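Local coordinates for protein 1-carboxybiuret hydrolase subunit AtzE (Pseudomonas sp., PDB 6C62) that hydrolyses 1-carboxybiuret to urea-1,3-dicarboxylate and ammonia, a step of atrazine degradation, as a member of the amidase family, at residues V20-E23 against A24-T27; R41-E44 against R45-E49; D51-D54 against V55-A58; D100-L103 against V104-K108; L221-D224 against A225-P229. All coordinates share one frame; numbering follows the deposited sequence.

Interaction 1 (V20-E23 against A24-T27); sequences VCEE and ALAT
Residues 20-23 and 24-27 are successive turns of helix 17-35, joined by i to i+4 backbone bonds from Ala24 N to Val20 O, Leu25 N to Cys21 O, Ala26 N to Glu22 O and Thr27 N to Glu23 O. The last of these carbonyls is gripped twice. Thr27 N reaches Glu23 O at 2.9 Å, and the hydroxyl oxygen Thr27 OG1 donates to the same Glu23 O at 3.0 Å, the two arriving from opposite faces of the carbonyl plane. What turns the hydroxyl back over the preceding turn is the first torsion of Thr27 (chi1 -56°), which sets OG1 beside its own backbone N and sends the methyl CG2 to the far side. Such a threonine folded onto the i-4 carbonyl is a familiar feature of helix interiors, and here it falls on helix 17-35, which packs against helix 43-58. The face turned to that neighbour is built by Cys21 and Leu25, one turn apart: Cys21 SG touches the branch methyl Leu25 CD1 at 4.0 Å, while Leu25 CG sits 3.4 Å from Cys21 O. These two side chains go on to meet Ala46, Ala50, Val43 and Arg47 of the second helix. Beside them Glu22 crosses Leu25 at a slant, its chain bent at chi2 (-58°), with OE1 coming to 4.1 Å from Leu25 CD1. The other carboxylate oxygen, Glu22 OE2, forms salt bridges with Arg18 and Arg47, and Val20, on another side of the helix, packs on Ile6 and Ile10 of helix 3-11.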
loop_
_atom_site.group_PDB
_atom_site.type_symbol
_atom_site.label_atom_id
_atom_site.label_comp_id
_atom_site.label_asym_id
_atom_site.label_seq_id
_atom_site.Cartn_x
_atom_site.Cartn_y
_atom_site.Cartn_z
ATOM N N VAL A 20 -26.841 38.230 -3.243
ATOM C CA VAL A 20 -25.444 37.851 -3.048
ATOM C C VAL A 20 -24.937 36.994 -4.212
ATOM O O VAL A 20 -23.850 37.230 -4.729
ATOM C CB VAL A 20 -25.231 37.127 -1.703
ATOM C CG1 VAL A 20 -23.831 36.528 -1.624
ATOM C CG2 VAL A 20 -25.394 38.137 -0.572
ATOM N N CYS A 21 -25.753 36.026 -4.632
ATOM C CA CYS A 21 -25.458 35.217 -5.807
ATOM C C CYS A 21 -25.301 36.051 -7.119
ATOM O O CYS A 21 -24.313 35.893 -7.894
ATOM C CB CYS A 21 -26.595 34.174 -5.964
ATOM S SG CYS A 21 -26.448 33.204 -7.440
ATOM N N GLU A 22 -26.262 36.943 -7.372
ATOM C CA GLU A 22 -26.196 37.809 -8.547
ATOM C C GLU A 22 -24.961 38.754 -8.544
ATOM O O GLU A 22 -24.352 38.935 -9.587
ATOM C CB GLU A 22 -27.469 38.654 -8.678
ATOM C CG GLU A 22 -28.767 37.896 -8.935
ATOM C CD GLU A 22 -28.752 37.045 -10.198
ATOM O OE1 GLU A 22 -28.016 37.378 -11.153
ATOM O OE2 GLU A 22 -29.483 36.042 -10.245
ATOM N N GLU A 23 -24.563 39.270 -7.387
ATOM C CA GLU A 23 -23.329 40.036 -7.295
ATOM C C GLU A 23 -22.085 39.224 -7.704
ATOM O O GLU A 23 -21.224 39.717 -8.445
ATOM C CB GLU A 23 -23.088 40.611 -5.891
ATOM C CG GLU A 23 -24.060 41.724 -5.448
ATOM C CD GLU A 23 -23.834 42.140 -3.972
ATOM O OE1 GLU A 23 -22.687 42.576 -3.693
ATOM O OE2 GLU A 23 -24.768 42.020 -3.103
ATOM N N ALA A 24 -21.992 37.987 -7.198
ATOM C CA ALA A 24 -20.882 37.148 -7.579
ATOM C C ALA A 24 -20.911 36.851 -9.092
ATOM O O ALA A 24 -19.876 36.946 -9.756
ATOM C CB ALA A 24 -20.867 35.869 -6.789
ATOM N N LEU A 25 -22.076 36.520 -9.633
ATOM C CA LEU A 25 -22.183 36.308 -11.057
ATOM C C LEU A 25 -21.732 37.514 -11.893
ATOM O O LEU A 25 -21.029 37.360 -12.899
ATOM C CB LEU A 25 -23.576 35.855 -11.459
ATOM C CG LEU A 25 -23.960 34.478 -10.919
ATOM C CD1 LEU A 25 -25.446 34.238 -11.164
ATOM C CD2 LEU A 25 -23.105 33.376 -11.529
ATOM N N ALA A 26 -22.127 38.710 -11.486
ATOM C CA ALA A 26 -21.755 39.909 -12.206
ATOM C C ALA A 26 -20.226 40.156 -12.092
ATOM O O ALA A 26 -19.586 40.530 -13.058
ATOM C CB ALA A 26 -22.541 41.087 -11.665
ATOM N N THR A 27 -19.640 39.921 -10.919
ATOM C CA THR A 27 -18.168 40.041 -10.790
ATOM C C THR A 27 -17.410 39.048 -11.682
ATOM O O THR A 27 -16.426 39.392 -12.350
ATOM C CB THR A 27 -17.746 39.847 -9.342
ATOM O OG1 THR A 27 -18.460 40.795 -8.547
ATOM C CG2 THR A 27 -16.232 40.084 -9.145
#

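Interaction 2 (R41-E44 against R45-E49); sequences RTVE and RARAE
The start of helix 43-58, where the chain leaves strand 38-41 at the margin of the central mixed sheet, brings Val43 against Arg47 one turn later. The two side chains run alongside each other, pointing the same way, and the methyl Val43 CG1 lies over one face of the Arg47 guanidinium, displaced toward its rim and 3.2 Å from Arg47 NH1. Arg47 is extended from CG to NE, and its aliphatic part also grazes the backbone, CG lying 3.4 Å from Val43 O. Beyond this methyl, Arg47 NE makes a salt bridge with Glu22 of helix 17-35. Thr42 occupies the N-cap position and centres an inverse gamma turn, but its side chain makes no capping bond; OG1 instead bonds to the carbonyl of Leu114 in strand 113-118. Thr42 O receives Ala46 N at 2.9 Å, and Val43 O and Glu44 O take Arg47 N and Ala48 N in the same way. Thr42 CB also meets Arg45 CB at 4.2 Å. With CG opposite its backbone N (chi1 -178°), Arg45 stretches out straight to a salt bridge in which NE lies 2.8 Å from Glu49 OE2. That oxygen is approached from above the carboxylate plane, 51° out of it, and a weak second bond comes from Arg45 NH2. Glu49 OE1 accepts from Leu114 N, tying this bridge to the sheet. An i to i+4 Arg-Glu pair of this kind is a common side-chain brace along one face of an alpha-helix.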
loop_
_atom_site.group_PDB
_atom_site.type_symbol
_atom_site.label_atom_id
_atom_site.label_comp_id
_atom_site.label_asym_id
_atom_site.label_seq_id
_atom_site.Cartn_x
_atom_site.Cartn_y
_atom_site.Cartn_z
ATOM N N ARG A 41 -19.716 27.818 -15.527
ATOM C CA ARG A 41 -20.527 28.634 -14.596
ATOM C C ARG A 41 -21.887 27.950 -14.434
ATOM O O ARG A 41 -22.615 27.798 -15.411
ATOM C CB ARG A 41 -20.710 30.043 -15.096
ATOM C CG ARG A 41 -19.395 30.743 -15.290
ATOM C CD ARG A 41 -19.601 32.158 -15.830
ATOM N NE ARG A 41 -18.424 32.619 -16.567
ATOM C CZ ARG A 41 -18.279 33.832 -17.131
ATOM N NH1 ARG A 41 -19.246 34.757 -17.077
ATOM N NH2 ARG A 41 -17.143 34.102 -17.788
ATOM N N THR A 42 -22.205 27.504 -13.216
ATOM C CA THR A 42 -23.441 26.779 -12.927
ATOM C C THR A 42 -24.567 27.725 -12.534
ATOM O O THR A 42 -25.018 27.773 -11.378
ATOM C CB THR A 42 -23.214 25.687 -11.859
ATOM O OG1 THR A 42 -22.594 26.248 -10.692
ATOM C CG2 THR A 42 -22.276 24.627 -12.451
ATOM N N VAL A 43 -25.019 28.501 -13.486
ATOM C CA VAL A 43 -25.831 29.720 -13.192
ATOM C C VAL A 43 -27.208 29.355 -12.696
ATOM O O VAL A 43 -27.696 29.892 -11.691
ATOM C CB VAL A 43 -25.900 30.621 -14.451
ATOM C CG1 VAL A 43 -26.844 31.789 -14.266
ATOM C CG2 VAL A 43 -24.532 31.178 -14.735
ATOM N N GLU A 44 -27.851 28.457 -13.404
ATOM C CA GLU A 44 -29.164 27.984 -13.052
ATOM C C GLU A 44 -29.169 27.289 -11.660
ATOM O O GLU A 44 -30.046 27.536 -10.836
ATOM C CB GLU A 44 -29.676 27.009 -14.139
ATOM C CG GLU A 44 -31.136 26.623 -13.970
ATOM C CD GLU A 44 -31.683 25.622 -15.011
ATOM O OE1 GLU A 44 -31.109 25.541 -16.110
ATOM O OE2 GLU A 44 -32.681 24.918 -14.717
ATOM N N ARG A 45 -28.193 26.434 -11.418
ATOM C CA ARG A 45 -28.038 25.826 -10.116
ATOM C C ARG A 45 -27.800 26.850 -9.006
ATOM O O ARG A 45 -28.389 26.752 -7.942
ATOM C CB ARG A 45 -26.913 24.809 -10.127
ATOM C CG ARG A 45 -26.744 24.118 -8.805
ATOM C CD ARG A 45 -25.526 23.251 -8.841
ATOM N NE ARG A 45 -25.190 22.771 -7.510
ATOM C CZ ARG A 45 -24.710 21.592 -7.225
ATOM N NH1 ARG A 45 -24.450 20.695 -8.169
ATOM N NH2 ARG A 45 -24.480 21.325 -5.950
ATOM N N ALA A 46 -26.913 27.797 -9.220
ATOM C CA ALA A 46 -26.635 28.802 -8.237
ATOM C C ALA A 46 -27.887 29.569 -7.855
ATOM O O ALA A 46 -28.118 29.838 -6.684
ATOM C CB ALA A 46 -25.615 29.765 -8.767
ATOM N N ARG A 47 -28.650 29.977 -8.864
ATOM C CA ARG A 47 -29.826 30.770 -8.601
ATOM C C ARG A 47 -30.882 29.962 -7.830
ATOM O O ARG A 47 -31.513 30.533 -6.940
ATOM C CB ARG A 47 -30.436 31.350 -9.887
ATOM C CG ARG A 47 -29.565 32.434 -10.451
ATOM C CD ARG A 47 -29.917 32.830 -11.883
ATOM N NE ARG A 47 -29.286 34.090 -12.246
ATOM C CZ ARG A 47 -29.053 34.494 -13.490
ATOM N NH1 ARG A 47 -29.406 33.738 -14.529
ATOM N NH2 ARG A 47 -28.467 35.649 -13.693
ATOM N N ALA A 48 -31.043 28.682 -8.165
ATOM C CA ALA A 48 -32.024 27.837 -7.456
ATOM C C ALA A 48 -31.568 27.575 -6.025
ATOM O O ALA A 48 -32.419 27.563 -5.118
ATOM C CB ALA A 48 -32.248 26.523 -8.153
ATOM N N GLU A 49 -30.262 27.392 -5.791
ATOM C CA GLU A 49 -29.754 27.218 -4.428
ATOM C C GLU A 49 -29.961 28.444 -3.545
ATOM O O GLU A 49 -30.382 28.323 -2.361
ATOM C CB GLU A 49 -28.291 26.747 -4.391
ATOM C CG GLU A 49 -28.114 25.268 -4.782
ATOM C CD GLU A 49 -26.627 24.811 -4.955
ATOM O OE1 GLU A 49 -25.697 25.655 -5.067
ATOM O OE2 GLU A 49 -26.364 23.579 -5.048
#

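Interaction 3 (D51-D54 against V55-A58); sequences DAID and VRRA
Ile53 and Arg56 meet on the last turns of helix 43-58, their side chains crossing at a slant with Ile53 CD1 4.2 Å from Arg56 NH1. Regular alpha-helical bonding supports them: Arg57 N donates to Ile53 O at 2.9 Å, and Val55, Arg56 and Ala58 bond likewise to Asp51, Ala52 and Asp54. Arg56 first lies along the preceding turn, its CG 3.4 Å from Ala52 O, then bends at chi3 (76°), and NE finds a salt-bridge partner in Glu61, beyond the helix end. Ile53 is buried against Ala67, whereas Ala52, Val55 and Ala58 belong to the exposed side. The acidic groups look toward the beginning of helix 17-35. Both oxygens of Asp54 take backbone N-H groups there, OD1 that of Ala17 and OD2 that of Arg18, and the Asp54 carboxylate would probably be favoured by the positive end of that helix's dipole. Asp51 OD1 pairs with the Arg18 side chain. Arg57 swings off in its own direction to Ala11 O, leaving its NE 6.8 Å from Asp54 OD1. Nearer the backbone, the methyl Val55 CG2 rests 3.5 Å from Asp51 O.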
loop_
_atom_site.group_PDB
_atom_site.type_symbol
_atom_site.label_atom_id
_atom_site.label_comp_id
_atom_site.label_asym_id
_atom_site.label_seq_id
_atom_site.Cartn_x
_atom_site.Cartn_y
_atom_site.Cartn_z
ATOM N N ASP A 51 -32.160 30.902 -4.122
ATOM C CA ASP A 51 -33.602 30.986 -3.928
ATOM C C ASP A 51 -34.102 30.095 -2.745
ATOM O O ASP A 51 -34.933 30.517 -1.931
ATOM C CB ASP A 51 -34.343 30.607 -5.185
ATOM C CG ASP A 51 -34.379 31.762 -6.257
ATOM O OD1 ASP A 51 -33.879 32.936 -6.048
ATOM O OD2 ASP A 51 -34.962 31.487 -7.351
ATOM N N ALA A 52 -33.619 28.865 -2.692
ATOM C CA ALA A 52 -34.013 27.927 -1.628
ATOM C C ALA A 52 -33.626 28.401 -0.231
ATOM O O ALA A 52 -34.364 28.189 0.731
ATOM C CB ALA A 52 -33.475 26.515 -1.904
ATOM N N ILE A 53 -32.452 29.007 -0.089
ATOM C CA ILE A 53 -32.046 29.600 1.181
ATOM C C ILE A 53 -33.018 30.760 1.568
ATOM O O ILE A 53 -33.442 30.855 2.736
ATOM C CB ILE A 53 -30.598 30.159 1.116
ATOM C CG1 ILE A 53 -29.553 29.039 0.948
ATOM C CG2 ILE A 53 -30.267 31.040 2.335
ATOM C CD1 ILE A 53 -29.519 28.052 2.076
ATOM N N ASP A 54 -33.358 31.638 0.623
ATOM C CA ASP A 54 -34.321 32.727 0.904
ATOM C C ASP A 54 -35.703 32.155 1.321
ATOM O O ASP A 54 -36.297 32.630 2.281
ATOM C CB ASP A 54 -34.468 33.732 -0.251
ATOM C CG ASP A 54 -33.144 34.507 -0.561
ATOM O OD1 ASP A 54 -32.376 34.830 0.443
ATOM O OD2 ASP A 54 -32.857 34.751 -1.825
ATOM N N VAL A 55 -36.154 31.084 0.693
ATOM C CA VAL A 55 -37.388 30.425 1.144
ATOM C C VAL A 55 -37.304 29.932 2.603
ATOM O O VAL A 55 -38.267 30.180 3.389
ATOM C CB VAL A 55 -37.821 29.315 0.175
ATOM C CG1 VAL A 55 -38.824 28.300 0.780
ATOM C CG2 VAL A 55 -38.324 29.966 -1.103
ATOM N N ARG A 56 -36.185 29.300 2.978
ATOM C CA ARG A 56 -36.026 28.827 4.323
ATOM C C ARG A 56 -36.007 29.940 5.349
ATOM O O ARG A 56 -36.592 29.839 6.455
ATOM C CB ARG A 56 -34.760 27.944 4.478
ATOM C CG ARG A 56 -34.909 26.614 3.745
ATOM C CD ARG A 56 -33.599 25.876 3.505
ATOM N NE ARG A 56 -33.133 25.260 4.726
ATOM C CZ ARG A 56 -31.938 24.676 4.852
ATOM N NH1 ARG A 56 -31.096 24.630 3.824
ATOM N NH2 ARG A 56 -31.588 24.134 6.013
ATOM N N ARG A 57 -35.268 30.986 5.025
ATOM C CA ARG A 57 -35.212 32.166 5.894
ATOM C C ARG A 57 -36.592 32.789 6.099
ATOM O O ARG A 57 -36.944 33.083 7.227
ATOM C CB ARG A 57 -34.264 33.231 5.348
ATOM C CG ARG A 57 -33.913 34.231 6.416
ATOM C CD ARG A 57 -33.272 35.487 5.893
ATOM N NE ARG A 57 -33.027 36.278 7.090
ATOM C CZ ARG A 57 -33.905 37.072 7.708
ATOM N NH1 ARG A 57 -35.104 37.326 7.176
ATOM N NH2 ARG A 57 -33.556 37.639 8.859
ATOM N N ALA A 58 -37.350 32.942 5.034
ATOM C CA ALA A 58 -38.670 33.548 5.092
ATOM C C ALA A 58 -39.634 32.711 5.870
ATOM O O ALA A 58 -40.573 33.267 6.386
ATOM C CB ALA A 58 -39.216 33.768 3.680
#

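Interaction 4 (D100-L103 against V104-K108); sequences DAVL and VQRLK
Gln105 reaches back from the first turn of helix 102-109 to the residues that lead into it. Its CB lies 3.5 Å from Val102 O; CG comes next, 3.7 Å from Asp100 CB and also close to Ala101 O; CD passes by the CA of Val102; and at the tip NE2 comes to 2.7 Å from Asp100 O. This last is a weak bond (N-H...O angle 123°), and a doubtful one, because the side chain is modelled in two conformations. Ala101, at the N-cap position, gives its carbonyl O to Gln105 N at 3.0 Å. Val104 crosses Asp100 at about a right angle, its CG1 set 3.7 Å from the carboxylate carbon Asp100 CG, and its CG2 touches Ala101 CB. One turn on, Val102 CG1 lies over one face of the Arg106 guanidinium, 3.6 Å from NE, the two chains side by side. The helix is the crossover of the beta-alpha-beta unit formed with strands 70-74 and 113-118, and Val104 packs on the first of these, its side chain about 9 Å from that of Lys74, a probable charge-relay residue. Asp100 OD1 is held by a salt bridge to Arg45 and by the backbone N of Glu80. A valine methyl lies against each charged group; beside Asp100 this would probably favour its ion pair with Arg45, while Arg106 spends its N-H groups on the backbone carbonyls of Met226, Gly228 and Pro229.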
loop_
_atom_site.group_PDB
_atom_site.type_symbol
_atom_site.label_atom_id
_atom_site.label_comp_id
_atom_site.label_asym_id
_atom_site.label_seq_id
_atom_site.Cartn_x
_atom_site.Cartn_y
_atom_site.Cartn_z
ATOM N N ASP A 100 -22.856 14.983 -7.306
ATOM C CA ASP A 100 -21.808 15.862 -6.768
ATOM C C ASP A 100 -20.779 15.061 -5.986
ATOM O O ASP A 100 -21.129 14.042 -5.357
ATOM C CB ASP A 100 -22.430 16.839 -5.754
ATOM C CG ASP A 100 -23.338 17.905 -6.408
ATOM O OD1 ASP A 100 -23.139 18.277 -7.623
ATOM O OD2 ASP A 100 -24.207 18.432 -5.663
ATOM N N ALA A 101 -19.538 15.523 -6.008
ATOM C CA ALA A 101 -18.523 15.039 -5.069
ATOM C C ALA A 101 -19.067 15.143 -3.669
ATOM O O ALA A 101 -19.804 16.059 -3.340
ATOM C CB ALA A 101 -17.300 15.931 -5.149
ATOM N N VAL A 102 -18.654 14.231 -2.823
ATOM C CA VAL A 102 -19.076 14.299 -1.417
ATOM C C VAL A 102 -18.806 15.650 -0.763
ATOM O O VAL A 102 -19.650 16.141 -0.035
ATOM C CB VAL A 102 -18.420 13.121 -0.612
ATOM C CG1 VAL A 102 -18.631 13.268 0.856
ATOM C CG2 VAL A 102 -19.030 11.798 -1.105
ATOM N N LEU A 103 -17.631 16.263 -0.990
ATOM C CA LEU A 103 -17.401 17.540 -0.371
ATOM C C LEU A 103 -18.352 18.669 -0.847
ATOM O O LEU A 103 -18.753 19.552 -0.029
ATOM C CB LEU A 103 -15.951 17.998 -0.539
ATOM C CG LEU A 103 -14.894 17.060 0.002
ATOM C CD1 LEU A 103 -13.573 17.742 -0.028
ATOM C CD2 LEU A 103 -15.244 16.608 1.421
ATOM N N VAL A 104 -18.717 18.617 -2.130
ATOM C CA VAL A 104 -19.720 19.516 -2.687
ATOM C C VAL A 104 -21.080 19.279 -2.028
ATOM O O VAL A 104 -21.748 20.265 -1.636
ATOM C CB VAL A 104 -19.797 19.393 -4.223
ATOM C CG1 VAL A 104 -20.978 20.203 -4.778
ATOM C CG2 VAL A 104 -18.469 19.789 -4.855
ATOM N N GLN A 105 -21.478 18.005 -1.875
ATOM C CA GLN A 105 -22.732 17.643 -1.174
ATOM C C GLN A 105 -22.752 18.203 0.244
ATOM O O GLN A 105 -23.760 18.721 0.687
ATOM C CB GLN A 105 -22.950 16.124 -1.069
ATOM C CG GLN A 105 -23.023 15.337 -2.399
ATOM C CD GLN A 105 -23.042 13.770 -2.301
ATOM O OE1 GLN A 105 -23.095 13.141 -1.195
ATOM N NE2 GLN A 105 -22.908 13.134 -3.494
ATOM N N ARG A 106 -21.626 18.114 0.954
ATOM C CA ARG A 106 -21.551 18.645 2.334
ATOM C C ARG A 106 -21.629 20.182 2.398
ATOM O O ARG A 106 -22.283 20.731 3.302
ATOM C CB ARG A 106 -20.347 18.043 3.047
ATOM C CG ARG A 106 -20.596 16.570 3.292
ATOM C CD ARG A 106 -19.497 15.882 4.024
ATOM N NE ARG A 106 -19.692 14.435 4.065
ATOM C CZ ARG A 106 -18.824 13.619 4.669
ATOM N NH1 ARG A 106 -17.725 14.088 5.244
ATOM N NH2 ARG A 106 -19.026 12.306 4.674
ATOM N N LEU A 107 -21.016 20.869 1.421
ATOM C CA LEU A 107 -21.096 22.314 1.386
ATOM C C LEU A 107 -22.530 22.739 1.062
ATOM O O LEU A 107 -23.055 23.662 1.638
ATOM C CB LEU A 107 -20.101 22.939 0.411
ATOM C CG LEU A 107 -18.619 22.871 0.877
ATOM C CD1 LEU A 107 -17.717 23.408 -0.247
ATOM C CD2 LEU A 107 -18.365 23.582 2.171
ATOM N N LYS A 108 -23.140 22.065 0.097
ATOM C CA LYS A 108 -24.537 22.280 -0.253
ATOM C C LYS A 108 -25.472 22.117 0.997
ATOM O O LYS A 108 -26.295 22.993 1.245
ATOM C CB LYS A 108 -24.966 21.346 -1.371
ATOM C CG LYS A 108 -26.428 21.466 -1.672
ATOM C CD LYS A 108 -26.840 20.649 -2.875
ATOM C CE LYS A 108 -28.193 19.970 -2.650
ATOM N NZ LYS A 108 -29.378 20.377 -3.510
#

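Interaction 5 (L221-D224 against A225-P229); sequences LAYD and AMQGP
Tyr223 extends its ring with CG opposite the backbone N (chi1 170°), while Gln227 places CG opposite its carbonyl carbon, beside its own N (chi1 -80°), and these choices bring amide and ring together. The amide is nearly parallel to the ring (planes 18° apart), with Gln227 NE2 above one face toward its rim, 3.4 Å from Tyr223 CE2. Further back, Gln227 CG makes a CH-pi contact, 4.0 Å from the centroid of the Tyr223 ring. Gln227 NE2 also gives a weak bond to Asp224 OD1 at 3.2 Å, the carboxylate running alongside the glutamine. All this takes place where helix 216-226 ends: Met226 N is shared between Ala222 O and, weakly, Tyr223 O, and Gln227, the first residue to leave helical angles, keeps just weak backbone bonds to Tyr223 O and Asp224 O. Met226 curls over the carbonyl Ala222 O, with CG 3.2 Å away, and its side chain packs on Leu103 and Leu107 of helix 102-109. Stronger polar partners lie in the 242-245 loop: Ser244 and Val245 for Asp224, and the N of Gln242 for Gln227 OE1.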
loop_
_atom_site.group_PDB
_atom_site.type_symbol
_atom_site.label_atom_id
_atom_site.label_comp_id
_atom_site.label_asym_id
_atom_site.label_seq_id
_atom_site.Cartn_x
_atom_site.Cartn_y
_atom_site.Cartn_z
ATOM N N LEU A 221 -14.817 27.392 8.873
ATOM C CA LEU A 221 -16.257 27.118 8.642
ATOM C C LEU A 221 -16.434 26.064 7.550
ATOM O O LEU A 221 -17.259 25.179 7.704
ATOM C CB LEU A 221 -17.045 28.390 8.205
ATOM C CG LEU A 221 -17.249 29.410 9.326
ATOM C CD1 LEU A 221 -17.519 30.756 8.735
ATOM C CD2 LEU A 221 -18.367 29.027 10.241
ATOM N N ALA A 222 -15.644 26.176 6.467
ATOM C CA ALA A 222 -15.789 25.263 5.323
ATOM C C ALA A 222 -15.280 23.878 5.716
ATOM O O ALA A 222 -15.905 22.866 5.441
ATOM C CB ALA A 222 -15.031 25.818 4.146
ATOM N N TYR A 223 -14.123 23.862 6.375
ATOM C CA TYR A 223 -13.543 22.626 6.925
ATOM C C TYR A 223 -14.531 21.914 7.855
ATOM O O TYR A 223 -14.818 20.743 7.663
ATOM C CB TYR A 223 -12.234 22.936 7.618
ATOM C CG TYR A 223 -11.629 21.836 8.438
ATOM C CD1 TYR A 223 -11.384 20.599 7.893
ATOM C CD2 TYR A 223 -11.328 22.029 9.777
ATOM C CE1 TYR A 223 -10.822 19.565 8.667
ATOM C CE2 TYR A 223 -10.708 21.058 10.543
ATOM C CZ TYR A 223 -10.493 19.791 9.977
ATOM O OH TYR A 223 -9.965 18.793 10.725
ATOM N N ASP A 224 -15.109 22.615 8.812
ATOM C CA ASP A 224 -16.141 21.964 9.693
ATOM C C ASP A 224 -17.349 21.393 8.950
ATOM O O ASP A 224 -17.733 20.244 9.174
ATOM C CB ASP A 224 -16.603 22.891 10.806
ATOM C CG ASP A 224 -15.526 23.056 11.928
ATOM O OD1 ASP A 224 -14.324 22.544 11.775
ATOM O OD2 ASP A 224 -15.870 23.756 12.939
ATOM N N ALA A 225 -17.827 22.122 7.959
ATOM C CA ALA A 225 -18.921 21.655 7.120
ATOM C C ALA A 225 -18.613 20.376 6.332
ATOM O O ALA A 225 -19.525 19.543 6.116
ATOM C CB ALA A 225 -19.340 22.786 6.166
ATOM N N MET A 226 -17.354 20.231 5.928
ATOM C CA MET A 226 -16.916 19.137 5.065
ATOM C C MET A 226 -16.462 17.830 5.813
ATOM O O MET A 226 -16.369 16.764 5.247
ATOM C CB MET A 226 -15.768 19.667 4.213
ATOM C CG MET A 226 -16.273 20.617 3.168
ATOM S SD MET A 226 -15.007 20.971 1.901
ATOM C CE MET A 226 -13.849 21.932 2.845
ATOM N N GLN A 227 -16.204 17.970 7.091
ATOM C CA GLN A 227 -15.682 16.871 7.912
ATOM C C GLN A 227 -16.678 15.746 8.107
ATOM O O GLN A 227 -17.880 15.990 8.116
ATOM C CB GLN A 227 -15.330 17.370 9.296
ATOM C CG GLN A 227 -13.999 18.085 9.453
ATOM C CD GLN A 227 -13.667 18.229 10.933
ATOM O OE1 GLN A 227 -13.520 17.232 11.603
ATOM N NE2 GLN A 227 -13.569 19.472 11.431
ATOM N N GLY A 228 -16.177 14.523 8.274
ATOM C CA GLY A 228 -17.028 13.397 8.602
ATOM C C GLY A 228 -16.548 12.142 7.897
ATOM O O GLY A 228 -16.080 12.215 6.746
ATOM N N PRO A 229 -16.717 10.988 8.546
ATOM C CA PRO A 229 -16.388 9.714 7.897
ATOM C C PRO A 229 -17.188 9.478 6.638
ATOM O O PRO A 229 -18.251 10.033 6.472
ATOM C CB PRO A 229 -16.730 8.646 8.947
ATOM C CG PRO A 229 -17.635 9.321 9.910
ATOM C CD PRO A 229 -17.400 10.793 9.856
#

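Overall arrangement
Interactions 1 to 5 follow one another along the chain, each on a single helix or its end. Interactions 2 and 3 share helix 43-58, with centres about 15 Å apart. Interaction 1 lies beside that helix on helix 17-35, about 11 Å between centres from interaction 2 and touching it through salt bridge and packing. Helix 102-109 of interaction 4 is linked to interaction 2 through Arg45 and Asp100, and to interaction 5, about 10 Å between centres, through Arg106. Salt bridges and hydrogen bonds to carbonyls thus connect helices 17-35, 43-58, 102-109 and 216-226 beside the central mixed sheet, whose strand 70-74 carries the probable charge-relay Lys74.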